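Side-chain contacts in uncharacterized protein (Bacteroides ovatus, PDB 4FXT), which is of unknown function but belongs to the DUF3823 family and folds into two all-beta domains, probably transthyretin-like and E-set-like: residues F30-D35 with I80-R85; I112-T117 with V130-G135. All blocks are in the same frame, centred on the assembly; numbering follows the deposited sequence.

The two contacts come in series along the chain and lie in different family regions, interaction 1 in the N-terminal DUF3823 region and interaction 2 in the C-terminal one. Their centres are 36 Å apart on opposite sides of the chain's centre, and their nearest atoms remain about 20 Å apart, so neither touches the other. Interaction 1 joins strands 28-33 and 79-84, which share one antiparallel sheet but are separated by strand 60-68. Interaction 2 instead joins strands 111-120 and 127-135 from two facing sheets. Each contact thus belongs to its own domain, the apolar part of interaction 1 and all of interaction 2 being buried there, and neither bridges the two domains.

Interaction 1 of 2, residues F30-D35 with I80-R85; sequences FALFQD and IYITVR
Leu-32 and Ile-82 make the apolar part of this contact, methyl against methyl: CD1 of Leu-32 lies 4.4 Å from CD1 of Ile-82. Their strands, 28-33 and 79-84, belong to the same antiparallel sheet but are not neighbours in it, since strand 60-68 runs between them and bonds to both through its backbone. The Leu-32 and Ile-82 CA atoms are accordingly 9.4 Å apart, and the two side chains have to reach over the middle strand. Ile-82 does so with an extended outer chain (chi2 170°) that carries CD1 toward the leucine. Leu-10 of strand 7-16, in the other sheet, touches both residues, and Leu-64 of the middle strand touches Leu-32. The pair therefore lies on the inward face of its sheet, consistent with a beta-sandwich of the transthyretin clan.

The polar part lies at the surface, just past the end of strand 28-33. Here the carboxylate of Asp-35 approaches the edge of the Tyr-81 ring, near the ring plane, with OD2 4.3 Å from CE2. It would face the weakly positive C-H rim, at most a weak attraction, and crystal packing may help to set its pose.

The chemistry thus implies a light association: one buried methyl contact and a loose acid-aromatic approach, with the intervening strand supplying the backbone hydrogen bonds that join the two strands.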
# COMPACT_ATOMS: atom_id res chain seq x y z
N PHE A 30 -3.87 0.60 -12.21
CA PHE A 30 -4.07 -0.50 -13.15
C PHE A 30 -4.61 0.13 -14.44
O PHE A 30 -5.17 1.23 -14.40
CB PHE A 30 -4.97 -1.64 -12.64
CG PHE A 30 -4.57 -2.33 -11.37
CD1 PHE A 30 -3.32 -2.94 -11.24
CD2 PHE A 30 -5.50 -2.57 -10.37
CE1 PHE A 30 -2.96 -3.61 -10.06
CE2 PHE A 30 -5.16 -3.28 -9.21
CZ PHE A 30 -3.89 -3.77 -9.05
N ALA A 31 -4.42 -0.51 -15.58
CA ALA A 31 -4.96 -0.01 -16.83
C ALA A 31 -5.93 -1.02 -17.37
O ALA A 31 -5.67 -2.24 -17.36
CB ALA A 31 -3.86 0.28 -17.84
N LEU A 32 -7.08 -0.52 -17.81
CA LEU A 32 -8.18 -1.33 -18.28
C LEU A 32 -8.36 -1.13 -19.80
O LEU A 32 -8.42 -0.00 -20.30
CB LEU A 32 -9.40 -0.92 -17.45
CG LEU A 32 -10.35 -2.00 -16.99
CD1 LEU A 32 -9.63 -3.25 -16.53
CD2 LEU A 32 -11.24 -1.48 -15.89
N PHE A 33 -8.33 -2.23 -20.54
CA PHE A 33 -8.44 -2.22 -21.99
C PHE A 33 -9.59 -3.04 -22.48
O PHE A 33 -10.01 -4.00 -21.83
CB PHE A 33 -7.17 -2.78 -22.62
CG PHE A 33 -5.91 -1.97 -22.45
CD1 PHE A 33 -5.13 -2.12 -21.32
CD2 PHE A 33 -5.46 -1.14 -23.46
CE1 PHE A 33 -3.94 -1.39 -21.17
CE2 PHE A 33 -4.26 -0.43 -23.33
CZ PHE A 33 -3.51 -0.55 -22.17
N GLN A 34 -9.97 -2.76 -23.73
CA GLN A 34 -10.97 -3.46 -24.50
C GLN A 34 -10.23 -4.14 -25.70
O GLN A 34 -9.40 -3.49 -26.37
CB GLN A 34 -12.14 -2.51 -24.92
CG GLN A 34 -11.86 -1.44 -26.01
CD GLN A 34 -10.81 -0.37 -25.73
OE1 GLN A 34 -10.41 -0.12 -24.58
NE2 GLN A 34 -10.38 0.33 -26.78
N ASP A 35 -10.46 -5.46 -25.91
CA ASP A 35 -9.79 -6.24 -26.97
C ASP A 35 -10.38 -5.86 -28.35
O ASP A 35 -9.63 -5.80 -29.33
CB ASP A 35 -9.92 -7.75 -26.71
CG ASP A 35 -9.25 -8.23 -25.43
OD1 ASP A 35 -8.02 -8.49 -25.46
OD2 ASP A 35 -9.96 -8.40 -24.40
N ILE A 80 -5.38 -9.76 -17.09
CA ILE A 80 -6.45 -10.35 -16.30
C ILE A 80 -7.74 -10.03 -17.01
O ILE A 80 -8.08 -8.86 -17.17
CB ILE A 80 -6.43 -9.90 -14.81
CG1 ILE A 80 -5.20 -10.47 -14.09
CG2 ILE A 80 -7.70 -10.35 -14.08
CD1 ILE A 80 -5.00 -10.03 -12.69
N TYR A 81 -8.46 -11.08 -17.44
CA TYR A 81 -9.71 -10.92 -18.16
C TYR A 81 -10.84 -10.80 -17.15
O TYR A 81 -10.98 -11.64 -16.25
CB TYR A 81 -9.92 -12.08 -19.13
CG TYR A 81 -8.82 -12.19 -20.17
CD1 TYR A 81 -7.67 -12.94 -19.92
CD2 TYR A 81 -8.93 -11.56 -21.41
CE1 TYR A 81 -6.65 -13.04 -20.87
CE2 TYR A 81 -7.92 -11.65 -22.37
CZ TYR A 81 -6.78 -12.39 -22.09
OH TYR A 81 -5.79 -12.48 -23.05
N ILE A 82 -11.59 -9.69 -17.24
CA ILE A 82 -12.69 -9.34 -16.36
C ILE A 82 -13.93 -9.15 -17.19
O ILE A 82 -13.96 -8.27 -18.05
CB ILE A 82 -12.36 -8.05 -15.54
CG1 ILE A 82 -10.97 -8.14 -14.82
CG2 ILE A 82 -13.50 -7.67 -14.58
CD1 ILE A 82 -10.46 -6.84 -14.17
N THR A 83 -14.98 -9.93 -16.91
CA THR A 83 -16.24 -9.76 -17.61
C THR A 83 -17.17 -9.00 -16.64
O THR A 83 -17.47 -9.49 -15.54
CB THR A 83 -16.78 -11.11 -18.10
OG1 THR A 83 -15.82 -11.64 -19.02
CG2 THR A 83 -18.10 -10.98 -18.82
N VAL A 84 -17.58 -7.79 -17.04
CA VAL A 84 -18.46 -6.99 -16.22
C VAL A 84 -19.88 -7.02 -16.86
O VAL A 84 -20.10 -6.61 -18.00
CB VAL A 84 -17.94 -5.54 -15.98
CG1 VAL A 84 -17.60 -4.83 -17.27
CG2 VAL A 84 -18.92 -4.72 -15.17
N ARG A 85 -20.81 -7.59 -16.09
CA ARG A 85 -22.24 -7.70 -16.36
C ARG A 85 -22.92 -7.31 -15.07
O ARG A 85 -23.02 -8.12 -14.14
CB ARG A 85 -22.62 -9.10 -16.88

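Interaction 2 of 2, residues I112-T117 with V130-G135; sequences ITARFT and VGIYLG
Ile-112 and Leu-134 meet at one end of the contact. CG1 of Ile-112 meets the forked end of Leu-134, 3.9 Å from CD2 and 4.0 Å from CD1, so that the isoleucine branch is set against both leucine methyls. A chi1 of -57° turns this branch anti to the carbonyl carbon, and the two side chains cross at a slant.

Ala-114, between the larger Ile-112 and Phe-116, leaves a low place in its strand's surface. Ile-132 is the bump opposite, CG1 foremost, 4.2 Å from CB of Ala-114. Phe-116 and Val-130 make the third pair: CE2, on the outer part of the phenyl ring, lies 4.3 Å from CG1 of Val-130, which approaches obliquely.

The segment axes come within 9.5 Å, their N-to-C directions 135° apart, and all six residues are buried between two facing sheets, consistent with the immunoglobulin-like sandwich of E-set domains. Phe-105 of strand 98-108 flanks Ile-112 and Ala-114, while Ala-163 and Ile-165 of strand 160-166 meet Ile-132 from across the interface. Strand 176-185, next to 127-135 in its sheet, sets Leu-177 and Ala-179 beside Leu-134 and Val-183 beside Val-130, and its Val-181 reaches across to Phe-116.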
# COMPACT_ATOMS: atom_id res chain seq x y z
N ILE A 112 5.94 6.25 19.86
CA ILE A 112 5.02 5.28 19.26
C ILE A 112 5.84 4.03 19.01
O ILE A 112 6.80 4.06 18.23
CB ILE A 112 4.28 5.79 17.98
CG1 ILE A 112 3.46 7.07 18.23
CG2 ILE A 112 3.43 4.67 17.36
CD1 ILE A 112 2.23 6.96 19.18
N THR A 113 5.50 2.94 19.70
CA THR A 113 6.19 1.68 19.52
C THR A 113 5.54 0.94 18.35
O THR A 113 4.36 0.59 18.41
CB THR A 113 6.15 0.87 20.83
OG1 THR A 113 6.63 1.67 21.90
CG2 THR A 113 6.96 -0.41 20.72
N ALA A 114 6.32 0.74 17.29
CA ALA A 114 5.88 0.03 16.10
C ALA A 114 6.42 -1.38 16.08
O ALA A 114 7.62 -1.58 16.27
CB ALA A 114 6.32 0.78 14.85
N ARG A 115 5.53 -2.37 15.87
CA ARG A 115 5.87 -3.79 15.72
C ARG A 115 5.41 -4.21 14.33
O ARG A 115 4.29 -3.88 13.92
CB ARG A 115 5.29 -4.65 16.83
CG ARG A 115 5.80 -4.21 18.18
CD ARG A 115 5.21 -4.97 19.33
NE ARG A 115 5.40 -4.25 20.58
CZ ARG A 115 6.46 -4.37 21.37
NH1 ARG A 115 7.45 -5.20 21.05
NH2 ARG A 115 6.53 -3.66 22.50
N PHE A 116 6.30 -4.85 13.56
CA PHE A 116 6.03 -5.19 12.17
C PHE A 116 6.91 -6.34 11.67
O PHE A 116 8.01 -6.57 12.18
CB PHE A 116 6.27 -3.94 11.29
CG PHE A 116 7.63 -3.32 11.50
CD1 PHE A 116 7.85 -2.40 12.53
CD2 PHE A 116 8.71 -3.68 10.70
CE1 PHE A 116 9.13 -1.86 12.75
CE2 PHE A 116 9.98 -3.12 10.90
CZ PHE A 116 10.17 -2.20 11.92
N THR A 117 6.43 -7.01 10.62
CA THR A 117 7.13 -8.09 9.95
C THR A 117 7.28 -7.70 8.48
O THR A 117 6.39 -7.05 7.90
CB THR A 117 6.35 -9.38 10.16
OG1 THR A 117 6.11 -9.55 11.56
CG2 THR A 117 7.06 -10.61 9.55
N VAL A 130 13.52 1.14 5.19
CA VAL A 130 12.32 0.87 5.95
C VAL A 130 12.03 2.14 6.73
O VAL A 130 12.93 2.70 7.33
CB VAL A 130 12.42 -0.39 6.83
CG1 VAL A 130 11.12 -0.60 7.61
CG2 VAL A 130 12.75 -1.60 5.98
N GLY A 131 10.79 2.60 6.67
CA GLY A 131 10.36 3.80 7.37
C GLY A 131 9.10 3.65 8.21
O GLY A 131 8.22 2.87 7.86
N ILE A 132 9.05 4.37 9.34
CA ILE A 132 7.89 4.51 10.21
C ILE A 132 7.41 5.94 10.02
O ILE A 132 8.23 6.86 10.09
CB ILE A 132 8.09 4.13 11.71
CG1 ILE A 132 8.61 2.70 11.91
CG2 ILE A 132 6.81 4.36 12.53
CD1 ILE A 132 9.97 2.67 12.08
N TYR A 133 6.11 6.13 9.74
CA TYR A 133 5.55 7.45 9.48
C TYR A 133 4.40 7.75 10.43
O TYR A 133 3.63 6.84 10.77
CB TYR A 133 5.09 7.53 8.02
CG TYR A 133 6.19 7.15 7.05
CD1 TYR A 133 7.20 8.06 6.73
CD2 TYR A 133 6.25 5.89 6.47
CE1 TYR A 133 8.26 7.70 5.90
CE2 TYR A 133 7.28 5.53 5.61
CZ TYR A 133 8.29 6.44 5.33
OH TYR A 133 9.35 6.11 4.53
N LEU A 134 4.33 9.00 10.91
CA LEU A 134 3.24 9.53 11.75
C LEU A 134 2.62 10.70 11.03
O LEU A 134 3.36 11.56 10.56
CB LEU A 134 3.68 9.95 13.17
CG LEU A 134 4.42 8.92 14.08
CD1 LEU A 134 4.84 9.56 15.37
CD2 LEU A 134 3.59 7.67 14.36
N GLY A 135 1.29 10.70 10.90
CA GLY A 135 0.54 11.75 10.22
C GLY A 135 -0.70 12.23 10.96
O GLY A 135 -1.18 11.54 11.87